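Local coordinates for protein copper-containing nitrite reductase (Hyphomicrobium denitrificans 1NES1, PDB 6TFO) that probably reduces nitrite to nitric oxide and water with electrons drawn from a cytochrome c, using protein-bound copper ions, at residues N57-V62 / Q128-V133; G77-A82 / I93-N98; I258-C263 / G399-V404; H368-I373 / R413-D418. One frame throughout, in Å; residues are numbered along the deposited sequence.

Interaction 1: residues N57-V62 / Q128-V133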
loop_
_atom_site.group_PDB
_atom_site.type_symbol
_atom_site.label_atom_id
_atom_site.label_comp_id
_atom_site.label_asym_id
_atom_site.label_seq_id
_atom_site.Cartn_x
_atom_site.Cartn_y
_atom_site.Cartn_z
ATOM N N ASN C 57 23.821 8.729 8.658
ATOM C CA ASN C 57 25.175 9.316 8.507
ATOM C C ASN C 57 26.212 8.341 9.069
ATOM O O ASN C 57 27.015 8.706 9.933
ATOM C CB ASN C 57 25.217 10.709 9.123
ATOM C CG ASN C 57 24.290 11.663 8.404
ATOM O OD1 ASN C 57 24.070 11.503 7.201
ATOM N ND2 ASN C 57 23.720 12.630 9.130
ATOM N N PRO C 58 26.267 7.085 8.553
ATOM C CA PRO C 58 27.115 6.045 9.135
ATOM C C PRO C 58 28.595 6.404 9.022
ATOM O O PRO C 58 28.987 7.017 8.031
ATOM C CB PRO C 58 26.821 4.773 8.321
ATOM C CG PRO C 58 26.285 5.313 7.012
ATOM C CD PRO C 58 25.548 6.595 7.370
ATOM N N LYS C 59 29.368 6.010 10.037
ATOM C CA LYS C 59 30.846 6.080 9.984
ATOM C C LYS C 59 31.303 4.985 9.009
ATOM O O LYS C 59 30.916 3.806 9.196
ATOM C CB LYS C 59 31.464 5.931 11.376
ATOM C CG LYS C 59 32.976 6.073 11.398
ATOM C CD LYS C 59 33.594 5.770 12.730
ATOM C CE LYS C 59 33.734 7.011 13.580
ATOM N NZ LYS C 59 34.681 6.805 14.696
ATOM N N LEU C 60 32.058 5.378 7.982
ATOM C CA LEU C 60 32.645 4.454 6.982
ATOM C C LEU C 60 34.082 4.144 7.412
ATOM O O LEU C 60 34.973 5.013 7.231
ATOM C CB LEU C 60 32.567 5.146 5.620
ATOM C CG LEU C 60 31.185 5.652 5.222
ATOM C CD1 LEU C 60 31.177 6.130 3.783
ATOM C CD2 LEU C 60 30.101 4.599 5.420
ATOM N N VAL C 61 34.290 2.980 8.035
ATOM C CA VAL C 61 35.636 2.574 8.544
ATOM C C VAL C 61 36.379 1.818 7.438
ATOM O O VAL C 61 35.886 0.769 6.972
ATOM C CB VAL C 61 35.560 1.748 9.839
ATOM C CG1 VAL C 61 36.923 1.176 10.206
ATOM C CG2 VAL C 61 34.992 2.563 10.988
ATOM N N VAL C 62 37.522 2.362 7.050
ATOM C CA VAL C 62 38.408 1.821 5.982
ATOM C C VAL C 62 39.838 1.819 6.521
ATOM O O VAL C 62 40.141 2.636 7.399
ATOM C CB VAL C 62 38.294 2.597 4.657
ATOM C CG1 VAL C 62 36.855 2.700 4.184
ATOM C CG2 VAL C 62 38.942 3.970 4.708
ATOM N N GLN C 128 25.788 14.804 6.247
ATOM C CA GLN C 128 27.232 14.790 6.613
ATOM C C GLN C 128 27.533 13.611 7.544
ATOM O O GLN C 128 26.785 13.423 8.516
ATOM C CB GLN C 128 27.651 16.101 7.259
ATOM C CG GLN C 128 28.946 15.983 8.027
ATOM C CD GLN C 128 29.413 17.293 8.599
ATOM O OE1 GLN C 128 29.455 18.315 7.917
ATOM N NE2 GLN C 128 29.822 17.250 9.856
ATOM N N GLY C 129 28.573 12.831 7.208
ATOM C CA GLY C 129 29.113 11.739 8.040
ATOM C C GLY C 129 30.625 11.745 7.988
ATOM O O GLY C 129 31.202 12.610 7.260
ATOM N N VAL C 130 31.265 10.823 8.705
ATOM C CA VAL C 130 32.753 10.746 8.706
ATOM C C VAL C 130 33.183 9.436 8.031
ATOM O O VAL C 130 32.554 8.357 8.266
ATOM C CB VAL C 130 33.360 10.971 10.108
ATOM C CG1 VAL C 130 32.386 11.685 11.043
ATOM C CG2 VAL C 130 33.879 9.700 10.750
ATOM N N LEU C 131 34.170 9.569 7.148
ATOM C CA LEU C 131 35.057 8.481 6.678
ATOM C C LEU C 131 36.188 8.347 7.693
ATOM O O LEU C 131 36.894 9.337 7.898
ATOM C CB LEU C 131 35.599 8.867 5.302
ATOM C CG LEU C 131 36.585 7.883 4.682
ATOM C CD1 LEU C 131 35.870 6.617 4.210
ATOM C CD2 LEU C 131 37.336 8.536 3.523
ATOM N N GLN C 132 36.345 7.188 8.328
ATOM C CA GLN C 132 37.513 6.944 9.216
ATOM C C GLN C 132 38.480 5.987 8.529
ATOM O O GLN C 132 38.098 4.812 8.324
ATOM C CB GLN C 132 37.140 6.404 10.592
ATOM C CG GLN C 132 38.030 7.035 11.650
ATOM C CD GLN C 132 38.091 6.284 12.949
ATOM O OE1 GLN C 132 37.315 5.359 13.202
ATOM N NE2 GLN C 132 39.037 6.702 13.777
ATOM N N VAL C 133 39.671 6.500 8.208
ATOM C CA VAL C 133 40.819 5.742 7.632
ATOM C C VAL C 133 41.793 5.411 8.771
ATOM O O VAL C 133 42.427 6.336 9.314
ATOM C CB VAL C 133 41.495 6.544 6.510
ATOM C CG1 VAL C 133 42.549 5.719 5.805
ATOM C CG2 VAL C 133 40.478 7.088 5.514
HETATM O O HOH W 1 29.387 9.760 10.536
#
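Lys59 sets CG anti to its backbone N (chi1 -177°), then bends about CG-CD (chi3 -92°), which brings CE back to 3.9 Å from Val130 CG2. Lys59 NZ ends 3.4 Å from Gln132 OE1, a weak hydrogen bond; the Gln132 chain, extended beyond CG, carries its amide to that point. Beside them the two backbones run parallel. Leu60 N reaches Val130 O at 3.0 Å in the carbonyl plane, Gln132 N returns to Leu60 O at 2.8 Å, and Val62 N meets Gln132 O at 2.8 Å. This is the parallel edge pair of a cupredoxin beta-sandwich in the plastocyanin-like domain: strand 60-63 borders strand 128-134, which leaves Met127, a copper ligand. Leu60, Val62, Leu131 and Val133 share one face, where Leu60 and Val62 touch Phe32 of strand 30-39. On it Leu131 CD1 lies 3.9 Å from Leu60 CB, and Val62 CG2 packs 3.6 Å from Val133 CG2. Where the pairing fades, a water donates to Asn57 O and accepts from Val130 N. The Asn57 amide settles against the Gln128 carbonyl, CG 3.1 Å from Gln128 O, while ND2 donates to Gly126 O and OD1 accepts from Tyr45 N. A leucine in place of Asn57 would probably leave Gly126 O and Tyr45 N without these amide partners. Strand 111-116 flanks the far edge of 128-134.

Interaction 2: residues G77-A82 / I93-N98. With CU (copper (II) ion), chain L.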
loop_
_atom_site.group_PDB
_atom_site.type_symbol
_atom_site.label_atom_id
_atom_site.label_comp_id
_atom_site.label_asym_id
_atom_site.label_seq_id
_atom_site.Cartn_x
_atom_site.Cartn_y
_atom_site.Cartn_z
ATOM N N GLY C 77 14.165 12.333 -3.307
ATOM C CA GLY C 77 13.913 13.002 -4.605
ATOM C C GLY C 77 14.393 14.442 -4.655
ATOM O O GLY C 77 14.023 15.143 -5.604
ATOM N N ALA C 78 15.199 14.885 -3.694
ATOM C CA ALA C 78 15.903 16.189 -3.788
ATOM C C ALA C 78 17.228 15.967 -4.528
ATOM O O ALA C 78 17.547 14.823 -4.797
ATOM C CB ALA C 78 16.107 16.791 -2.420
ATOM N N GLN C 79 17.948 17.025 -4.891
ATOM C CA GLN C 79 19.276 16.899 -5.540
ATOM C C GLN C 79 20.305 16.632 -4.442
ATOM O O GLN C 79 20.224 17.265 -3.365
ATOM C CB GLN C 79 19.655 18.133 -6.348
ATOM C CG GLN C 79 18.719 18.372 -7.518
ATOM C CD GLN C 79 19.326 19.329 -8.510
ATOM O OE1 GLN C 79 20.083 20.229 -8.171
ATOM N NE2 GLN C 79 19.027 19.098 -9.769
ATOM N N HIS C 80 21.204 15.684 -4.709
ATOM C CA HIS C 80 22.247 15.212 -3.763
ATOM C C HIS C 80 23.524 14.807 -4.512
ATOM O O HIS C 80 23.459 14.294 -5.664
ATOM C CB HIS C 80 21.752 14.030 -2.909
ATOM C CG HIS C 80 20.502 14.293 -2.140
ATOM N ND1 HIS C 80 20.465 15.152 -1.080
ATOM C CD2 HIS C 80 19.252 13.805 -2.287
ATOM C CE1 HIS C 80 19.243 15.196 -0.600
ATOM N NE2 HIS C 80 18.477 14.386 -1.333
ATOM N N ASP C 81 24.647 15.021 -3.843
ATOM C CA ASP C 81 25.913 14.315 -4.108
ATOM C C ASP C 81 26.509 13.905 -2.755
ATOM O O ASP C 81 25.869 14.126 -1.707
ATOM C CB ASP C 81 26.825 15.189 -4.968
ATOM C CG ASP C 81 27.261 16.469 -4.289
ATOM O OD1 ASP C 81 27.131 16.542 -3.077
ATOM O OD2 ASP C 81 27.735 17.368 -4.995
ATOM N N ALA C 82 27.668 13.263 -2.797
ATOM C CA ALA C 82 28.555 13.033 -1.647
ATOM C C ALA C 82 29.939 13.534 -2.050
ATOM O O ALA C 82 30.352 13.243 -3.188
ATOM C CB ALA C 82 28.549 11.566 -1.282
ATOM N N ILE C 93 25.847 14.598 -9.167
ATOM C CA ILE C 93 24.531 15.010 -8.605
ATOM C C ILE C 93 23.455 14.014 -9.064
ATOM O O ILE C 93 23.248 13.879 -10.268
ATOM C CB ILE C 93 24.203 16.455 -9.019
ATOM C CG1 ILE C 93 25.129 17.457 -8.323
ATOM C CG2 ILE C 93 22.742 16.761 -8.741
ATOM C CD1 ILE C 93 26.300 17.929 -9.148
ATOM N N VAL C 94 22.736 13.407 -8.128
ATOM C CA VAL C 94 21.581 12.511 -8.421
ATOM C C VAL C 94 20.287 13.268 -8.078
ATOM O O VAL C 94 20.178 13.757 -6.936
ATOM C CB VAL C 94 21.704 11.190 -7.637
ATOM C CG1 VAL C 94 22.725 10.278 -8.281
ATOM C CG2 VAL C 94 22.025 11.381 -6.153
ATOM N N SER C 95 19.329 13.350 -9.012
ATOM C CA SER C 95 18.158 14.263 -8.930
ATOM C C SER C 95 16.871 13.520 -8.547
ATOM O O SER C 95 16.267 13.883 -7.512
ATOM C CB SER C 95 18.013 15.010 -10.203
ATOM O OG SER C 95 19.119 15.883 -10.339
ATOM N N GLY C 96 16.456 12.540 -9.338
ATOM C CA GLY C 96 15.203 11.805 -9.082
ATOM C C GLY C 96 15.390 10.690 -8.067
ATOM O O GLY C 96 16.524 10.327 -7.760
ATOM N N LYS C 97 14.288 10.138 -7.580
ATOM C CA LYS C 97 14.276 8.942 -6.710
ATOM C C LYS C 97 14.926 7.794 -7.484
ATOM O O LYS C 97 14.586 7.630 -8.673
ATOM C CB LYS C 97 12.840 8.621 -6.299
ATOM C CG LYS C 97 12.675 7.610 -5.170
ATOM C CD LYS C 97 11.376 7.790 -4.366
ATOM C CE LYS C 97 10.689 9.129 -4.577
ATOM N NZ LYS C 97 9.257 9.086 -4.194
ATOM N N ASN C 98 15.840 7.069 -6.827
ATOM C CA ASN C 98 16.564 5.875 -7.354
ATOM C C ASN C 98 17.769 6.267 -8.216
ATOM O O ASN C 98 18.536 5.355 -8.531
ATOM C CB ASN C 98 15.656 4.958 -8.179
ATOM C CG ASN C 98 14.491 4.445 -7.373
ATOM O OD1 ASN C 98 14.632 4.184 -6.191
ATOM N ND2 ASN C 98 13.355 4.270 -8.013
HETATM CU CU CU L . 21.828 16.594 -0.619
#
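Ile93, Ser95 and Gly77 give up the most surface here: Ile93 and Ser95 both meet Gln79, while Gly77 lies by Lys97. With Ile93 CG1 trans to the carbonyl carbon (chi1 -69°), the CG2 branch points at Gln79 and sits 4.1 Å from Gln79 CB. The backbone of Ile93 comes closer still: its CA lies 3.2 Å from His80 O in a CA-H...O contact. Ser95 meets Gln79 as well, OG taking a weak, strongly bent hydrogen bond of 3.3 Å from Gln79 NE2. Ser95 O lies 3.1 Å from Ala78 O, two acceptors that cannot bond each other, while Ser95 N and Gly96 N turn to Glu315 of a neighbouring subunit. Gly77, with phi at 113°, adopts a backbone shape that a side chain would jam against the preceding carbonyl; its CA rests 4.1 Å from Lys97 N. Between these flanks one antiparallel hydrogen-bonded pair joins the loops: Val94 N to His80 O at 2.7 Å, nearly straight onto the carbonyl, and His80 N to Val94 O at 3.1 Å. Loop 77-82, unlike 93-98, supplies a ligand to the type 1 copper of the plastocyanin-like domain: His80 ND1 binds copper at 2.0 Å alongside Cys117, His122 and Met127. On the other side of the ring, His80 NE2 is hydrogen-bonded to Glu76 OE2. With the His80 backbone fixed by Val94 and its ring held between metal and carboxylate, the ligand probably has little freedom to turn, and the nearby negative charge may make the imidazole a stronger donor to copper.

Interaction 3: residues I258-C263 / G399-V404. With CU (copper (II) ion), chain K; CU (copper (II) ion), chain J.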
loop_
_atom_site.group_PDB
_atom_site.type_symbol
_atom_site.label_atom_id
_atom_site.label_comp_id
_atom_site.label_asym_id
_atom_site.label_seq_id
_atom_site.Cartn_x
_atom_site.Cartn_y
_atom_site.Cartn_z
ATOM N N ILE C 258 35.805 -33.176 -20.258
ATOM C CA ILE C 258 35.751 -32.541 -18.913
ATOM C C ILE C 258 34.259 -32.336 -18.599
ATOM O O ILE C 258 33.584 -31.536 -19.258
ATOM C CB ILE C 258 36.641 -31.278 -18.859
ATOM C CG1 ILE C 258 36.606 -30.636 -17.472
ATOM C CG2 ILE C 258 36.315 -30.283 -19.970
ATOM C CD1 ILE C 258 37.135 -31.525 -16.383
ATOM N N PHE C 259 33.730 -33.156 -17.699
ATOM C CA PHE C 259 32.272 -33.332 -17.494
ATOM C C PHE C 259 31.869 -32.738 -16.142
ATOM O O PHE C 259 32.550 -33.022 -15.134
ATOM C CB PHE C 259 31.918 -34.817 -17.593
ATOM C CG PHE C 259 32.177 -35.400 -18.956
ATOM C CD1 PHE C 259 31.340 -35.105 -20.022
ATOM C CD2 PHE C 259 33.270 -36.223 -19.180
ATOM C CE1 PHE C 259 31.577 -35.634 -21.280
ATOM C CE2 PHE C 259 33.510 -36.750 -20.439
ATOM C CZ PHE C 259 32.669 -36.449 -21.489
ATOM N N VAL C 260 30.811 -31.927 -16.095
ATOM C CA VAL C 260 30.228 -31.565 -14.771
ATOM C C VAL C 260 29.401 -32.777 -14.341
ATOM O O VAL C 260 28.804 -33.435 -15.222
ATOM C CB VAL C 260 29.463 -30.226 -14.708
ATOM C CG1 VAL C 260 29.521 -29.406 -15.990
ATOM C CG2 VAL C 260 28.039 -30.386 -14.191
ATOM N N TYR C 261 29.527 -33.149 -13.071
ATOM C CA TYR C 261 28.570 -34.039 -12.370
ATOM C C TYR C 261 27.836 -33.178 -11.329
ATOM O O TYR C 261 28.388 -32.116 -10.893
ATOM C CB TYR C 261 29.276 -35.257 -11.775
ATOM C CG TYR C 261 30.158 -34.999 -10.577
ATOM C CD1 TYR C 261 31.492 -34.657 -10.727
ATOM C CD2 TYR C 261 29.666 -35.125 -9.281
ATOM C CE1 TYR C 261 32.307 -34.433 -9.629
ATOM C CE2 TYR C 261 30.475 -34.908 -8.174
ATOM C CZ TYR C 261 31.807 -34.570 -8.349
ATOM O OH TYR C 261 32.633 -34.348 -7.277
ATOM N N HIS C 262 26.605 -33.572 -11.000
ATOM C CA HIS C 262 25.704 -32.849 -10.055
ATOM C C HIS C 262 24.715 -33.846 -9.455
ATOM O O HIS C 262 24.454 -34.889 -10.088
ATOM C CB HIS C 262 24.997 -31.659 -10.730
ATOM C CG HIS C 262 24.179 -31.987 -11.938
ATOM N ND1 HIS C 262 22.934 -32.600 -11.857
ATOM C CD2 HIS C 262 24.406 -31.764 -13.257
ATOM C CE1 HIS C 262 22.438 -32.769 -13.070
ATOM N NE2 HIS C 262 23.337 -32.264 -13.959
ATOM N N CYS C 263 24.168 -33.514 -8.293
ATOM C CA CYS C 263 22.987 -34.213 -7.724
ATOM C C CYS C 263 21.818 -34.120 -8.721
ATOM O O CYS C 263 21.720 -33.115 -9.439
ATOM C CB CYS C 263 22.624 -33.620 -6.371
ATOM S SG CYS C 263 21.292 -34.517 -5.539
ATOM N N GLY C 399 25.920 -26.744 -16.520
ATOM C CA GLY C 399 26.076 -28.149 -16.949
ATOM C C GLY C 399 27.104 -28.283 -18.071
ATOM O O GLY C 399 27.141 -29.338 -18.754
ATOM N N GLY C 400 27.906 -27.235 -18.252
ATOM C CA GLY C 400 29.056 -27.209 -19.163
ATOM C C GLY C 400 30.345 -26.973 -18.394
ATOM O O GLY C 400 30.320 -26.460 -17.239
ATOM N N ALA C 401 31.451 -27.365 -19.012
ATOM C CA ALA C 401 32.823 -27.129 -18.520
ATOM C C ALA C 401 33.718 -26.949 -19.737
ATOM O O ALA C 401 33.268 -27.228 -20.846
ATOM C CB ALA C 401 33.286 -28.277 -17.651
ATOM N N THR C 402 34.902 -26.412 -19.500
ATOM C CA THR C 402 35.955 -26.161 -20.500
ATOM C C THR C 402 37.312 -26.357 -19.820
ATOM O O THR C 402 37.356 -26.600 -18.576
ATOM C CB THR C 402 35.840 -24.767 -21.137
ATOM O OG1 THR C 402 36.698 -24.705 -22.284
ATOM C CG2 THR C 402 36.233 -23.646 -20.207
ATOM N N ILE C 403 38.356 -26.299 -20.641
ATOM C CA ILE C 403 39.770 -26.267 -20.210
ATOM C C ILE C 403 40.380 -25.053 -20.887
ATOM O O ILE C 403 40.149 -24.885 -22.090
ATOM C CB ILE C 403 40.472 -27.573 -20.606
ATOM C CG1 ILE C 403 39.880 -28.768 -19.851
ATOM C CG2 ILE C 403 41.973 -27.448 -20.416
ATOM C CD1 ILE C 403 40.282 -30.115 -20.410
ATOM N N VAL C 404 41.075 -24.223 -20.131
ATOM C CA VAL C 404 41.907 -23.132 -20.691
ATOM C C VAL C 404 43.328 -23.363 -20.178
ATOM O O VAL C 404 43.471 -23.859 -19.048
ATOM C CB VAL C 404 41.382 -21.737 -20.310
ATOM C CG1 VAL C 404 39.978 -21.500 -20.845
ATOM C CG2 VAL C 404 41.442 -21.501 -18.811
HETATM CU CU CU K . 23.144 -32.394 -15.922
HETATM CU CU CU J . 21.256 -33.700 -3.562
HETATM O O HOH W 2 21.338 -33.292 -16.415
#
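The imidazole of His262 has Val260 CG2 at its edge, in the ring plane, and the same valine reaches across to Gly399 and Gly400. A copper-bound water also lies in that plane. His262 NE2 binds the copper at 2.0 Å, and the rings of His227 and of His419 from a neighbouring subunit meet the imidazole steeply. The opposite ring nitrogen is tied down: His262 ND1 donates to Cys263 O at 2.8 Å, almost straight (172°) and in the ring plane, though above the carbonyl plane rather than on a lone pair. Cys263 SG binds a type 1 copper at 2.1 Å, so adjacent residues link the type 1 and type 2 sites of the reductase core, the latter held between subunits. Behind the ligands, strand 258-262 packs on strand 400-404, axes 5.9 Å apart at 145°, joining the sheets of two successive cupredoxin domains by van der Waals contact, without hydrogen bonds between the strands. Val260 CG1 presses on the glycine backbone, 3.3 Å from Gly400 O. Ile258 puts CG1 trans to its backbone N (chi1 -179°), which lays CG1 4.1 Å from Ala401 CB and turns CG2 to Ile403 CG1 at 3.9 Å, the two isoleucines crossing at a slant. Gln392 of the neighbouring subunit bonds Ile258 O and Val260 N; Thr393 of that subunit bonds Gly399 O.

Interaction 4: residues H368-I373 / R413-D418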
loop_
_atom_site.group_PDB
_atom_site.type_symbol
_atom_site.label_atom_id
_atom_site.label_comp_id
_atom_site.label_asym_id
_atom_site.label_seq_id
_atom_site.Cartn_x
_atom_site.Cartn_y
_atom_site.Cartn_z
ATOM N N HIS C 368 36.953 -15.343 -18.007
ATOM C CA HIS C 368 38.038 -14.438 -18.453
ATOM C C HIS C 368 39.020 -14.258 -17.306
ATOM O O HIS C 368 38.591 -14.278 -16.146
ATOM C CB HIS C 368 37.464 -13.099 -18.903
ATOM C CG HIS C 368 38.497 -12.058 -19.166
ATOM N ND1 HIS C 368 39.131 -11.927 -20.393
ATOM C CD2 HIS C 368 38.978 -11.070 -18.383
ATOM C CE1 HIS C 368 39.964 -10.907 -20.344
ATOM N NE2 HIS C 368 39.882 -10.364 -19.129
ATOM N N VAL C 369 40.296 -14.131 -17.621
ATOM C CA VAL C 369 41.348 -13.864 -16.605
ATOM C C VAL C 369 41.944 -12.522 -16.972
ATOM O O VAL C 369 42.563 -12.452 -18.038
ATOM C CB VAL C 369 42.415 -14.964 -16.566
ATOM C CG1 VAL C 369 43.583 -14.558 -15.687
ATOM C CG2 VAL C 369 41.818 -16.291 -16.120
ATOM N N ILE C 370 41.699 -11.513 -16.144
ATOM C CA ILE C 370 42.159 -10.124 -16.407
ATOM C C ILE C 370 43.689 -10.158 -16.418
ATOM O O ILE C 370 44.265 -10.727 -15.454
ATOM C CB ILE C 370 41.563 -9.132 -15.380
ATOM C CG1 ILE C 370 40.036 -9.253 -15.289
ATOM C CG2 ILE C 370 41.976 -7.713 -15.717
ATOM C CD1 ILE C 370 39.386 -8.267 -14.339
ATOM N N GLY C 371 44.306 -9.662 -17.499
ATOM C CA GLY C 371 45.781 -9.573 -17.645
ATOM C C GLY C 371 46.402 -10.754 -18.377
ATOM O O GLY C 371 47.625 -10.727 -18.609
ATOM N N GLU C 372 45.597 -11.747 -18.756
ATOM C CA GLU C 372 46.044 -12.934 -19.533
ATOM C C GLU C 372 45.113 -13.170 -20.729
ATOM O O GLU C 372 44.009 -12.563 -20.796
ATOM C CB GLU C 372 46.115 -14.184 -18.653
ATOM C CG GLU C 372 47.506 -14.454 -18.085
ATOM C CD GLU C 372 48.580 -14.796 -19.102
ATOM O OE1 GLU C 372 49.782 -14.686 -18.744
ATOM O OE2 GLU C 372 48.214 -15.185 -20.242
ATOM N N ILE C 373 45.609 -13.981 -21.672
ATOM C CA ILE C 373 44.902 -14.462 -22.887
ATOM C C ILE C 373 45.008 -15.976 -22.865
ATOM O O ILE C 373 46.054 -16.481 -22.440
ATOM C CB ILE C 373 45.498 -13.859 -24.165
ATOM C CG1 ILE C 373 45.744 -12.355 -23.982
ATOM C CG2 ILE C 373 44.607 -14.178 -25.363
ATOM C CD1 ILE C 373 46.316 -11.628 -25.180
ATOM N N ARG C 413 49.018 -10.102 -9.979
ATOM C CA ARG C 413 47.744 -10.695 -9.507
ATOM C C ARG C 413 46.810 -10.782 -10.718
ATOM O O ARG C 413 46.393 -9.725 -11.225
ATOM C CB ARG C 413 47.162 -9.853 -8.373
ATOM C CG ARG C 413 45.677 -10.092 -8.133
ATOM C CD ARG C 413 45.194 -9.404 -6.881
ATOM N NE ARG C 413 45.549 -10.236 -5.745
ATOM C CZ ARG C 413 46.186 -9.817 -4.663
ATOM N NH1 ARG C 413 46.449 -10.680 -3.692
ATOM N NH2 ARG C 413 46.541 -8.546 -4.547
ATOM N N TYR C 414 46.564 -11.990 -11.220
ATOM C CA TYR C 414 45.656 -12.215 -12.368
ATOM C C TYR C 414 44.273 -12.518 -11.785
ATOM O O TYR C 414 44.177 -13.243 -10.765
ATOM C CB TYR C 414 46.233 -13.294 -13.283
ATOM C CG TYR C 414 47.533 -12.916 -13.957
ATOM C CD1 TYR C 414 47.549 -12.207 -15.154
ATOM C CD2 TYR C 414 48.756 -13.285 -13.409
ATOM C CE1 TYR C 414 48.743 -11.877 -15.783
ATOM C CE2 TYR C 414 49.954 -12.970 -14.029
ATOM C CZ TYR C 414 49.949 -12.270 -15.227
ATOM O OH TYR C 414 51.123 -11.955 -15.857
ATOM N N VAL C 415 43.227 -11.945 -12.376
ATOM C CA VAL C 415 41.880 -11.952 -11.745
ATOM C C VAL C 415 40.907 -12.743 -12.607
ATOM O O VAL C 415 40.612 -12.279 -13.709
ATOM C CB VAL C 415 41.370 -10.527 -11.494
ATOM C CG1 VAL C 415 39.996 -10.543 -10.853
ATOM C CG2 VAL C 415 42.343 -9.741 -10.631
ATOM N N LEU C 416 40.396 -13.848 -12.058
ATOM C CA LEU C 416 39.312 -14.673 -12.650
ATOM C C LEU C 416 37.971 -13.952 -12.464
ATOM O O LEU C 416 37.656 -13.590 -11.319
ATOM C CB LEU C 416 39.267 -16.029 -11.937
ATOM C CG LEU C 416 40.368 -17.039 -12.264
ATOM C CD1 LEU C 416 41.724 -16.578 -11.731
ATOM C CD2 LEU C 416 40.007 -18.398 -11.676
ATOM N N VAL C 417 37.200 -13.779 -13.540
ATOM C CA VAL C 417 35.865 -13.111 -13.519
ATOM C C VAL C 417 34.910 -13.837 -14.466
ATOM O O VAL C 417 35.380 -14.482 -15.436
ATOM C CB VAL C 417 35.948 -11.621 -13.907
ATOM C CG1 VAL C 417 36.911 -10.858 -13.006
ATOM C CG2 VAL C 417 36.302 -11.419 -15.378
ATOM N N ASP C 418 33.611 -13.705 -14.196
ATOM C CA ASP C 418 32.538 -13.797 -15.221
ATOM C C ASP C 418 32.417 -12.379 -15.778
ATOM O O ASP C 418 32.273 -11.475 -14.979
ATOM C CB ASP C 418 31.275 -14.352 -14.582
ATOM C CG ASP C 418 30.108 -14.552 -15.516
ATOM O OD1 ASP C 418 30.117 -13.926 -16.616
ATOM O OD2 ASP C 418 29.195 -15.338 -15.130
HETATM O O HOH W 3 45.373 -9.199 -13.807
#
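An antiparallel strand pair of the C-terminal cupredoxin domain sets His368 to Ile370 beside Val415 to Val417; the first strand runs into a type II beta turn from Val369 to Glu372. Ile370 N donates to Val415 O at 2.8 Å, and Val417 N to His368 O at 3.0 Å. On one face the side chains of Ile370 and Val417 cross near a right angle, Ile370 CD1 3.8 Å from Val417 CG1; on the other, Val369 CG1 lies 3.8 Å from Tyr414 CB. Tyr414, with CG trans to the carbonyl carbon (chi1 -65°), slides its ring beside the turn, where Gly371 O meets its edge 3.2 Å from Tyr414 CE1. Glu372 comes in obliquely, CG 3.7 Å from Tyr414 CE1, and OE2 bends back to accept Ile373 N at 3.2 Å. A glycine instead of Glu372 would probably bare part of the tyrosine ring and leave Ile373 N without its carboxylate partner. Tyr414 OH bonds Arg410 O. The His368 ring, near a bound copper, bonds Gln392 O through ND1, meets His419 edge-to-face and stacks on His227 of a neighbouring subunit. In the sheet, strand 430-434 flanks 412-418 and strand 393-396 flanks 365-370.

In the fold
Interactions 1 and 2 share the plastocyanin-like domain, their centres about 20 Å apart, and both are only partly buried; interactions 3 and 4 are buried in the larger body of the chain. Two contacts are regular sheet pairings, parallel in interaction 1 and antiparallel in interaction 4, whereas interaction 2 has a single bridge between loops and interaction 3 relies on apolar side chains between separate sheets. Strand 400-407 of interaction 3 is followed in the chain by strand 412-418 of interaction 4, in another sheet. Interactions 2 and 3, whose centres lie about 46 Å apart, each carry copper ligands. Interactions 2, 3 and 4 all reach other subunits; none touches interaction 1.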